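Local structure of tRNA nucleotidyl transferase-related protein (Thermotoga maritima, 3H38) at residues L22-G27 and K143-L148; S8-E13 and R45-G50; I313-K318 and Y337-G342; P321-M326 and C349-Y354. The protein is a class II CCA-adding enzyme whose C-terminal nucleotidyltransferase part, the piece described here, adds nucleotides from CTP and ATP to the 3' end of tRNA. One frame throughout, in Å; residues are numbered along the deposited sequence.

Contact 1 of 4, residues L22-G27 and K143-L148; sequences LFRLLG and KDFGLL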
# COMPACT_ATOMS: atom_id res chain seq x y z
N LEU A 22 21.62 -10.38 21.42
CA LEU A 22 21.81 -9.03 20.93
C LEU A 22 21.02 -8.01 21.77
O LEU A 22 21.59 -7.02 22.23
CB LEU A 22 21.33 -8.96 19.48
CG LEU A 22 21.48 -7.62 18.77
CD1 LEU A 22 22.89 -7.11 18.86
CD2 LEU A 22 21.07 -7.75 17.30
N PHE A 23 19.72 -8.25 21.92
CA PHE A 23 18.87 -7.45 22.80
C PHE A 23 19.58 -7.30 24.15
O PHE A 23 19.62 -6.22 24.72
CB PHE A 23 17.48 -8.08 22.99
CG PHE A 23 16.54 -7.94 21.79
CD1 PHE A 23 16.47 -6.76 21.07
CD2 PHE A 23 15.71 -8.98 21.42
CE1 PHE A 23 15.61 -6.63 19.99
CE2 PHE A 23 14.84 -8.86 20.33
CZ PHE A 23 14.79 -7.68 19.62
N ARG A 24 20.15 -8.41 24.63
CA ARG A 24 20.91 -8.40 25.88
C ARG A 24 22.12 -7.45 25.82
O ARG A 24 22.25 -6.54 26.66
CB ARG A 24 21.31 -9.81 26.31
CG ARG A 24 20.12 -10.64 26.81
CD ARG A 24 20.54 -12.01 27.41
NE ARG A 24 19.50 -12.53 28.31
CZ ARG A 24 18.72 -13.57 28.02
NH1 ARG A 24 18.90 -14.22 26.87
NH2 ARG A 24 17.78 -13.98 28.88
N LEU A 25 22.93 -7.60 24.81
CA LEU A 25 24.06 -6.72 24.63
C LEU A 25 23.68 -5.29 24.61
O LEU A 25 24.32 -4.50 25.20
CB LEU A 25 24.70 -7.00 23.30
CG LEU A 25 25.61 -8.18 23.20
CD1 LEU A 25 26.75 -7.76 22.33
CD2 LEU A 25 26.06 -8.52 24.57
N LEU A 26 22.62 -4.97 23.89
CA LEU A 26 22.15 -3.61 23.76
C LEU A 26 21.76 -3.07 25.14
O LEU A 26 22.08 -1.92 25.48
CB LEU A 26 20.99 -3.51 22.78
CG LEU A 26 21.30 -3.80 21.31
CD1 LEU A 26 20.03 -4.00 20.50
CD2 LEU A 26 22.15 -2.71 20.68
N GLY A 27 21.10 -3.92 25.93
CA GLY A 27 20.70 -3.53 27.27
C GLY A 27 21.95 -3.17 28.04
O GLY A 27 22.04 -2.12 28.68
N LYS A 143 19.05 -5.45 34.72
CA LYS A 143 18.13 -5.68 35.84
C LYS A 143 16.65 -5.79 35.38
O LYS A 143 15.88 -6.55 35.96
CB LYS A 143 18.26 -4.60 36.94
CG LYS A 143 17.08 -4.67 37.95
CD LYS A 143 17.31 -3.92 39.23
CE LYS A 143 16.06 -3.15 39.65
NZ LYS A 143 14.86 -3.96 39.91
N ASP A 144 16.26 -5.02 34.37
CA ASP A 144 14.85 -4.99 33.97
C ASP A 144 14.57 -5.76 32.69
O ASP A 144 13.46 -5.72 32.18
CB ASP A 144 14.29 -3.54 33.92
CG ASP A 144 14.29 -2.87 35.33
OD1 ASP A 144 14.40 -1.62 35.43
OD2 ASP A 144 14.20 -3.62 36.34
N PHE A 145 15.57 -6.49 32.19
CA PHE A 145 15.42 -7.24 30.94
C PHE A 145 14.13 -8.07 30.89
O PHE A 145 13.85 -8.85 31.80
CB PHE A 145 16.62 -8.16 30.72
CG PHE A 145 16.58 -8.89 29.42
CD1 PHE A 145 16.12 -10.20 29.35
CD2 PHE A 145 16.99 -8.27 28.25
CE1 PHE A 145 16.08 -10.89 28.12
CE2 PHE A 145 16.98 -8.95 27.02
CZ PHE A 145 16.51 -10.27 26.96
N GLY A 146 13.34 -7.88 29.81
CA GLY A 146 12.11 -8.63 29.62
C GLY A 146 10.89 -8.06 30.33
O GLY A 146 9.87 -8.73 30.47
N LEU A 147 11.02 -6.81 30.79
CA LEU A 147 9.92 -6.11 31.45
C LEU A 147 8.97 -5.48 30.43
O LEU A 147 9.37 -4.59 29.68
CB LEU A 147 10.44 -5.01 32.40
CG LEU A 147 9.32 -4.42 33.27
CD1 LEU A 147 8.61 -5.49 34.10
CD2 LEU A 147 9.83 -3.32 34.19
N LEU A 148 7.73 -5.93 30.42
CA LEU A 148 6.73 -5.34 29.55
C LEU A 148 6.33 -4.05 30.25
O LEU A 148 5.96 -4.05 31.45
CB LEU A 148 5.52 -6.26 29.38
CG LEU A 148 4.69 -6.34 28.08
CD1 LEU A 148 3.20 -6.45 28.40
CD2 LEU A 148 4.93 -5.23 27.05
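Phe-23 and Arg-24 lie on one turn of helix 17-32, and Phe-145 faces them from the second position of a type II beta turn, Asp-144 to Leu-147, that has Gly-146 with positive phi at its third position and leads into strand 147-149. The main contact is Arg-24 laid across the Phe-145 ring. Its CG sits over one face, 4.0 Å from the ring centroid and 30° off the normal, a CH-pi contact. From CG the arginine chain runs extended to NE and crosses the phenylalanine at about a right angle. This carries the guanidinium to the CE1 side of the ring, where Arg-24 NH2 comes within 3.6 Å of Phe-145 CE1. The two planes are 28° apart, and CE1 lies under the rim of one guanidinium face. The turn and sheet belong to the nucleotidyltransferase head. Here strand 147-149 runs between strands 4-6 and 137-139, while helix 17-32 packs on Ile-56 of strand 56-60. Phe-23 adds an edge contact: its CB is 4.2 Å from Phe-145 CE2, near the ring plane. The Phe-23 ring turns away and meets Phe-43 edge-to-face. The side chain of Phe-23 is about 8 Å from those of Asp-55 and Asp-57, which bind magnesium when it is present. Phe-145 has CG anti to its own N (chi1 -176°), which extends the ring from the turn toward the helix.

Contact 2 of 4, residues S8-E13 and R45-G50; sequences SKLLVE and RDLLLG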
# COMPACT_ATOMS: atom_id res chain seq x y z
N SER A 8 9.89 -12.32 30.10
CA SER A 8 11.17 -12.97 29.86
C SER A 8 11.08 -14.35 29.28
O SER A 8 11.80 -14.68 28.35
CB SER A 8 12.01 -13.03 31.16
OG SER A 8 12.68 -11.81 31.30
N LYS A 9 10.21 -15.17 29.83
CA LYS A 9 10.01 -16.51 29.36
C LYS A 9 9.50 -16.50 27.95
O LYS A 9 10.04 -17.17 27.11
CB LYS A 9 9.03 -17.24 30.23
CG LYS A 9 9.59 -17.77 31.48
CD LYS A 9 8.51 -18.35 32.32
CE LYS A 9 7.69 -17.27 32.98
NZ LYS A 9 7.38 -17.50 34.41
N LEU A 10 8.53 -15.66 27.68
CA LEU A 10 7.94 -15.53 26.38
C LEU A 10 8.97 -15.14 25.34
O LEU A 10 8.94 -15.63 24.26
CB LEU A 10 6.82 -14.52 26.45
CG LEU A 10 5.63 -14.47 25.53
CD1 LEU A 10 5.45 -13.21 24.84
CD2 LEU A 10 5.54 -15.62 24.59
N LEU A 11 9.90 -14.27 25.67
CA LEU A 11 10.93 -13.85 24.73
C LEU A 11 11.86 -15.00 24.39
O LEU A 11 12.18 -15.23 23.22
CB LEU A 11 11.77 -12.70 25.31
CG LEU A 11 11.23 -11.26 25.33
CD1 LEU A 11 12.02 -10.46 26.35
CD2 LEU A 11 11.30 -10.58 23.96
N VAL A 12 12.31 -15.73 25.42
CA VAL A 12 13.25 -16.82 25.17
C VAL A 12 12.55 -17.92 24.37
O VAL A 12 13.15 -18.55 23.50
CB VAL A 12 13.93 -17.37 26.48
CG1 VAL A 12 13.99 -16.28 27.54
CG2 VAL A 12 13.21 -18.58 27.01
N GLU A 13 11.27 -18.11 24.65
CA GLU A 13 10.49 -19.05 23.86
C GLU A 13 10.39 -18.61 22.39
O GLU A 13 10.79 -19.34 21.49
CB GLU A 13 9.09 -19.26 24.45
CG GLU A 13 8.43 -20.49 23.84
CD GLU A 13 6.90 -20.40 23.73
OE1 GLU A 13 6.24 -19.91 24.67
OE2 GLU A 13 6.37 -20.86 22.69
N ARG A 45 4.00 -5.99 19.98
CA ARG A 45 2.69 -6.45 19.56
C ARG A 45 2.80 -7.87 18.99
O ARG A 45 2.13 -8.81 19.44
CB ARG A 45 2.17 -5.51 18.48
CG ARG A 45 0.74 -5.77 17.99
CD ARG A 45 0.54 -5.00 16.66
NE ARG A 45 1.50 -5.44 15.65
CZ ARG A 45 2.08 -4.64 14.75
NH1 ARG A 45 1.81 -3.33 14.72
NH2 ARG A 45 2.95 -5.16 13.89
N ASP A 46 3.68 -8.01 17.99
CA ASP A 46 3.88 -9.25 17.28
C ASP A 46 4.32 -10.38 18.21
O ASP A 46 3.77 -11.48 18.17
CB ASP A 46 4.82 -9.04 16.09
CG ASP A 46 4.21 -8.11 15.01
OD1 ASP A 46 2.96 -7.99 14.96
OD2 ASP A 46 4.95 -7.49 14.21
N LEU A 47 5.27 -10.09 19.10
CA LEU A 47 5.71 -11.08 20.09
C LEU A 47 4.51 -11.64 20.85
O LEU A 47 4.34 -12.86 20.97
CB LEU A 47 6.76 -10.50 21.07
CG LEU A 47 7.20 -11.44 22.21
CD1 LEU A 47 8.01 -12.60 21.67
CD2 LEU A 47 8.01 -10.70 23.26
N LEU A 48 3.68 -10.74 21.38
CA LEU A 48 2.56 -11.16 22.23
C LEU A 48 1.48 -11.92 21.41
O LEU A 48 0.85 -12.84 21.93
CB LEU A 48 1.97 -9.96 22.96
CG LEU A 48 2.89 -9.26 23.99
CD1 LEU A 48 2.29 -7.98 24.49
CD2 LEU A 48 3.20 -10.18 25.19
N LEU A 49 1.29 -11.53 20.15
CA LEU A 49 0.38 -12.27 19.25
C LEU A 49 1.01 -13.55 18.73
O LEU A 49 0.33 -14.37 18.11
CB LEU A 49 -0.05 -11.41 18.04
CG LEU A 49 -1.04 -10.30 18.43
CD1 LEU A 49 -1.23 -9.30 17.30
CD2 LEU A 49 -2.38 -10.89 18.92
N GLY A 50 2.29 -13.74 19.01
CA GLY A 50 3.02 -14.89 18.51
C GLY A 50 3.18 -14.80 17.00
O GLY A 50 3.02 -15.81 16.30
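Helix 42-49 carries the Arg-Asp pair that follows the Gly-Gly signature of the nucleotidyltransferase fold, and helix 8-14 packs against it through Leu-10, Leu-11 and Leu-47. The two axes run almost perpendicular, at 86°, with a closest approach of 10.5 Å. Leu-47 reaches in between Leu-10 and Leu-11. It stands with CG anti to the backbone N (chi1 176°), which sends both methyls toward helix 8-14. Leu-10 meets it tip to tip, with Leu-10 CD1 3.6 Å from Leu-47 CG. Leu-11 crosses it at about a right angle, and the two CD2 methyls of Leu-11 and Leu-47 are tightly packed at 3.4 Å. Leu-10 CD1 also reaches Leu-48 CD2 at 3.8 Å. Shortening Leu-47 to an alanine would probably open a gap between the helices, leaving Leu-11 CD2 without its mate and Leu-10 CD1 with only Leu-48 of this helix. The backbone O of Leu-47 takes a hydrogen bond from Arg-14. Beyond the leucines, Arg-45 grips Asp-46 side-on. NE and NH2 of Arg-45 both reach Asp-46 OD1, each at 3.0 Å and from the same face of the carboxylate. Asn-53 binds the other oxygen of Asp-46, and Asn-134 accepts from Arg-45 NH1. The helix closes in a Schellman motif at Gly-50, whose phi is positive. In this class II CCA-adding enzyme head, the helix supplies one of the residues, Arg-45, seen to contact CTP and ATP in nucleotide-bound forms.

Contact 3 of 4, residues I313-K318 and Y337-G342; sequences IRHVEK and YPLVKG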
# COMPACT_ATOMS: atom_id res chain seq x y z
N ILE A 313 -8.57 6.76 -17.47
CA ILE A 313 -9.82 6.46 -16.79
C ILE A 313 -10.97 6.70 -17.75
O ILE A 313 -11.85 5.86 -17.92
CB ILE A 313 -9.98 7.33 -15.52
CG1 ILE A 313 -9.01 6.83 -14.44
CG2 ILE A 313 -11.42 7.33 -15.04
CD1 ILE A 313 -9.08 7.59 -13.11
N ARG A 314 -10.94 7.86 -18.40
CA ARG A 314 -12.00 8.27 -19.29
C ARG A 314 -12.12 7.33 -20.48
O ARG A 314 -13.22 7.04 -20.93
CB ARG A 314 -11.80 9.71 -19.74
CG ARG A 314 -12.13 10.68 -18.63
CD ARG A 314 -12.01 12.12 -19.04
NE ARG A 314 -12.69 12.98 -18.06
CZ ARG A 314 -12.42 14.26 -17.89
NH1 ARG A 314 -13.09 14.97 -16.98
NH2 ARG A 314 -11.49 14.85 -18.62
N HIS A 315 -10.99 6.83 -20.96
CA HIS A 315 -11.03 5.84 -22.02
C HIS A 315 -11.85 4.64 -21.57
O HIS A 315 -12.72 4.17 -22.29
CB HIS A 315 -9.61 5.43 -22.44
CG HIS A 315 -9.57 4.38 -23.51
ND1 HIS A 315 -10.24 4.51 -24.72
CD2 HIS A 315 -8.93 3.19 -23.57
CE1 HIS A 315 -10.02 3.44 -25.46
NE2 HIS A 315 -9.22 2.62 -24.79
N VAL A 316 -11.61 4.16 -20.35
CA VAL A 316 -12.32 2.97 -19.86
C VAL A 316 -13.78 3.29 -19.58
O VAL A 316 -14.68 2.58 -20.03
CB VAL A 316 -11.61 2.33 -18.62
CG1 VAL A 316 -12.42 1.18 -18.03
CG2 VAL A 316 -10.23 1.85 -19.00
N GLU A 317 -14.04 4.38 -18.86
CA GLU A 317 -15.42 4.70 -18.54
C GLU A 317 -16.25 4.91 -19.79
O GLU A 317 -17.44 4.62 -19.81
CB GLU A 317 -15.54 5.89 -17.58
CG GLU A 317 -15.05 7.20 -18.15
CD GLU A 317 -14.96 8.30 -17.09
OE1 GLU A 317 -14.28 8.09 -16.05
OE2 GLU A 317 -15.57 9.37 -17.31
N LYS A 318 -15.62 5.39 -20.86
CA LYS A 318 -16.36 5.68 -22.09
C LYS A 318 -16.50 4.44 -22.97
O LYS A 318 -17.55 4.22 -23.55
CB LYS A 318 -15.72 6.83 -22.87
CG LYS A 318 -15.93 8.19 -22.21
CD LYS A 318 -15.19 9.30 -22.97
CE LYS A 318 -15.42 10.65 -22.32
NZ LYS A 318 -16.85 11.07 -22.34
N TYR A 337 -9.12 -4.92 -29.99
CA TYR A 337 -7.74 -4.47 -30.05
C TYR A 337 -7.68 -3.00 -29.69
O TYR A 337 -6.96 -2.62 -28.78
CB TYR A 337 -7.14 -4.68 -31.43
CG TYR A 337 -5.65 -4.44 -31.50
CD1 TYR A 337 -4.77 -5.25 -30.79
CD2 TYR A 337 -5.11 -3.41 -32.27
CE1 TYR A 337 -3.40 -5.04 -30.83
CE2 TYR A 337 -3.73 -3.20 -32.33
CZ TYR A 337 -2.88 -4.02 -31.60
OH TYR A 337 -1.51 -3.84 -31.64
N PRO A 338 -8.45 -2.17 -30.41
CA PRO A 338 -8.27 -0.72 -30.27
C PRO A 338 -8.54 -0.21 -28.86
O PRO A 338 -8.15 0.90 -28.53
CB PRO A 338 -9.32 -0.14 -31.25
CG PRO A 338 -9.82 -1.30 -32.07
CD PRO A 338 -9.65 -2.50 -31.21
N LEU A 339 -9.21 -1.02 -28.04
CA LEU A 339 -9.58 -0.59 -26.69
C LEU A 339 -8.44 -0.78 -25.69
O LEU A 339 -8.32 -0.01 -24.73
CB LEU A 339 -10.84 -1.33 -26.21
CG LEU A 339 -12.15 -1.02 -26.93
CD1 LEU A 339 -13.31 -1.70 -26.23
CD2 LEU A 339 -12.35 0.48 -26.97
N VAL A 340 -7.62 -1.80 -25.93
CA VAL A 340 -6.53 -2.14 -25.01
C VAL A 340 -5.16 -2.03 -25.64
O VAL A 340 -4.16 -2.45 -25.04
CB VAL A 340 -6.66 -3.58 -24.54
CG1 VAL A 340 -8.09 -3.87 -24.05
CG2 VAL A 340 -6.28 -4.51 -25.69
N LYS A 341 -5.10 -1.47 -26.85
CA LYS A 341 -3.92 -1.58 -27.71
C LYS A 341 -2.56 -1.50 -27.00
O LYS A 341 -1.77 -2.46 -27.03
CB LYS A 341 -3.97 -0.59 -28.87
CG LYS A 341 -2.68 -0.57 -29.69
CD LYS A 341 -2.74 0.41 -30.84
CE LYS A 341 -1.42 0.46 -31.59
NZ LYS A 341 -1.47 1.44 -32.71
N GLY A 342 -2.28 -0.37 -26.37
CA GLY A 342 -1.02 -0.22 -25.65
C GLY A 342 -1.26 0.51 -24.35
O GLY A 342 -0.79 1.61 -24.13
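His-315 and Leu-339 meet through one hydrogen bond. NE2 of His-315 donates to the backbone O of Leu-339 at 2.8 Å, with an N-H...O angle of 148°. The oxygen lies near the imidazole plane, at the ring edge. Seen from the acceptor, the donor is tilted 23° out of the carbonyl plane. Beside this bond, CE1 of the imidazole passes Leu-339 CD2 at 4.1 Å. His-315 is placed for this by its first torsion: CG is anti to the backbone N (chi1 178°), and the ring reaches across from helix 309-328. An alanine in place of His-315 takes away the donor, which would probably leave the Leu-339 carbonyl without its mate and the short helix less firmly tied to helix 309-328. Leu-339 is held further by its own side chain, which packs back on helix 309-328 at Ser-319, Leu-323 and Met-326. Next to it, Val-340 turns away from His-315 toward Phe-351, Phe-363 and Ile-370. Helix 337-340 thus sits among helices 309-328, 345-352, 357-371 and 392-407, the last touched by Tyr-337, while Val-316 links helix 309-328 to helix 345-352.

Contact 4 of 4, residues P321-M326 and C349-Y354; sequences PALLEM and CHFLAY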
# COMPACT_ATOMS: atom_id res chain seq x y z
N PRO A 321 -19.09 0.40 -21.74
CA PRO A 321 -20.37 -0.10 -22.27
C PRO A 321 -20.21 -0.82 -23.61
O PRO A 321 -20.83 -1.87 -23.82
CB PRO A 321 -21.20 1.17 -22.44
CG PRO A 321 -20.62 2.14 -21.43
CD PRO A 321 -19.15 1.84 -21.41
N ALA A 322 -19.40 -0.27 -24.51
CA ALA A 322 -19.14 -0.91 -25.80
C ALA A 322 -18.44 -2.25 -25.64
O ALA A 322 -18.65 -3.18 -26.42
CB ALA A 322 -18.32 0.01 -26.70
N LEU A 323 -17.60 -2.35 -24.62
CA LEU A 323 -16.78 -3.53 -24.44
C LEU A 323 -17.66 -4.68 -24.01
O LEU A 323 -17.48 -5.80 -24.49
CB LEU A 323 -15.69 -3.27 -23.41
CG LEU A 323 -14.44 -4.17 -23.46
CD1 LEU A 323 -13.91 -4.40 -22.04
CD2 LEU A 323 -14.69 -5.50 -24.13
N LEU A 324 -18.60 -4.41 -23.11
CA LEU A 324 -19.51 -5.45 -22.64
C LEU A 324 -20.28 -6.04 -23.82
O LEU A 324 -20.43 -7.25 -23.93
CB LEU A 324 -20.52 -4.91 -21.63
CG LEU A 324 -20.14 -4.81 -20.15
CD1 LEU A 324 -19.36 -6.04 -19.68
CD2 LEU A 324 -19.36 -3.56 -19.92
N GLU A 325 -20.78 -5.16 -24.68
CA GLU A 325 -21.55 -5.61 -25.83
C GLU A 325 -20.73 -6.52 -26.73
O GLU A 325 -21.25 -7.53 -27.21
CB GLU A 325 -22.08 -4.42 -26.62
CG GLU A 325 -23.30 -3.76 -26.01
CD GLU A 325 -24.07 -2.94 -27.03
OE1 GLU A 325 -25.23 -2.57 -26.76
OE2 GLU A 325 -23.51 -2.69 -28.12
N MET A 326 -19.46 -6.16 -26.96
CA MET A 326 -18.57 -6.95 -27.82
C MET A 326 -18.28 -8.33 -27.22
O MET A 326 -18.06 -9.30 -27.95
CB MET A 326 -17.23 -6.25 -28.04
CG MET A 326 -17.21 -4.97 -28.86
SD MET A 326 -15.50 -4.34 -28.72
CE MET A 326 -15.65 -2.66 -29.34
N CYS A 349 -6.74 -3.76 -15.50
CA CYS A 349 -7.48 -4.05 -14.27
C CYS A 349 -8.83 -3.36 -14.30
O CYS A 349 -9.87 -3.95 -14.00
CB CYS A 349 -6.70 -3.52 -13.07
SG CYS A 349 -5.02 -4.14 -12.92
N HIS A 350 -8.79 -2.08 -14.68
CA HIS A 350 -9.97 -1.23 -14.76
C HIS A 350 -10.98 -1.86 -15.73
O HIS A 350 -12.16 -1.91 -15.45
CB HIS A 350 -9.53 0.17 -15.22
CG HIS A 350 -10.60 1.21 -15.15
ND1 HIS A 350 -11.83 0.99 -14.54
CD2 HIS A 350 -10.63 2.50 -15.58
CE1 HIS A 350 -12.56 2.09 -14.63
NE2 HIS A 350 -11.86 3.02 -15.26
N PHE A 351 -10.51 -2.37 -16.86
CA PHE A 351 -11.42 -3.13 -17.72
C PHE A 351 -11.93 -4.37 -16.99
O PHE A 351 -13.13 -4.67 -17.02
CB PHE A 351 -10.75 -3.50 -19.04
CG PHE A 351 -10.86 -2.43 -20.10
CD1 PHE A 351 -9.72 -1.92 -20.71
CD2 PHE A 351 -12.10 -1.93 -20.48
CE1 PHE A 351 -9.82 -0.93 -21.69
CE2 PHE A 351 -12.21 -0.94 -21.45
CZ PHE A 351 -11.06 -0.44 -22.06
N LEU A 352 -11.04 -5.06 -16.30
CA LEU A 352 -11.48 -6.25 -15.57
C LEU A 352 -12.44 -5.93 -14.42
O LEU A 352 -13.19 -6.81 -13.98
CB LEU A 352 -10.29 -7.07 -15.09
CG LEU A 352 -9.53 -7.80 -16.20
CD1 LEU A 352 -8.10 -8.06 -15.79
CD2 LEU A 352 -10.24 -9.10 -16.57
N ALA A 353 -12.44 -4.69 -13.94
CA ALA A 353 -13.34 -4.35 -12.85
C ALA A 353 -14.81 -4.43 -13.26
O ALA A 353 -15.70 -4.53 -12.42
CB ALA A 353 -13.03 -2.97 -12.26
N TYR A 354 -15.07 -4.42 -14.56
CA TYR A 354 -16.44 -4.44 -15.06
C TYR A 354 -16.95 -5.85 -15.34
O TYR A 354 -18.14 -6.05 -15.65
CB TYR A 354 -16.53 -3.65 -16.35
CG TYR A 354 -16.73 -2.17 -16.18
CD1 TYR A 354 -15.64 -1.31 -16.07
CD2 TYR A 354 -18.00 -1.62 -16.16
CE1 TYR A 354 -15.82 0.07 -15.93
CE2 TYR A 354 -18.20 -0.25 -16.02
CZ TYR A 354 -17.11 0.59 -15.91
OH TYR A 354 -17.32 1.95 -15.78
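Apolar contacts carry this meeting, with Leu-323 against Phe-351 and Leu-324 against Tyr-354. Leu-323 sends one methyl, CD1, to the CD2 flank of the Phe-351 ring, 3.4 Å away. The same methyl is 3.9 Å from Phe-351 CE2. The two side chains meet at a slant. Leu-323 has CG anti to its backbone N (chi1 -157°), which aims the branch at helix 345-352. Phe-351 instead has CG beside its backbone N, and this brings its ring round to the leucine. The second pair is looser: Leu-324 CD2 is 4.4 Å from Tyr-354 CD2. Leu-324 also lays CD1 near the backbone O of Tyr-354, at 4.2 Å.

Two polar atoms have partners outside the two segments. Tyr-354 OH is hydrogen-bonded to Glu-289. The backbone O of Leu-324 is hydrogen-bonded to Lys-359 NZ and Ser-328 OG. Within the backbone, helix 309-328 is kinked at Pro-321, which has no N-H to give; the N of Ala-322 also makes no bond to the preceding turn. Leu-323 and Met-326 also touch Leu-339, and Phe-351 touches Val-340. Helix 309-328 packed on helix 345-352 and the residues that follow it, with a short helix wedged alongside, is part of the all-helical C-terminal region that follows the head in class II CCA-adding enzymes.

From the N terminus, segment 8-13 opens contact 2 and segment 22-27 opens contact 1. Segment 45-50 then closes the shorter loop, and 143-148 the longer one. The two loops therefore cross, and both tie the N-terminal helices to the nucleotidyltransferase head. Their centres are about 13 Å apart and they touch, Ser-8 and Leu-11 lying against the turn at Gly-146. Far along the chain, contacts 3 and 4 repeat the pattern: 313-318, 321-326, 337-342 and 349-354 alternate. Contact 3 joins helix 309-328 to the next helix, 337-340, and contact 4 joins it to the one after, 345-352. Their centres are about 9 Å apart, and about 49 to 59 Å from those of the head contacts, across the chain's centre.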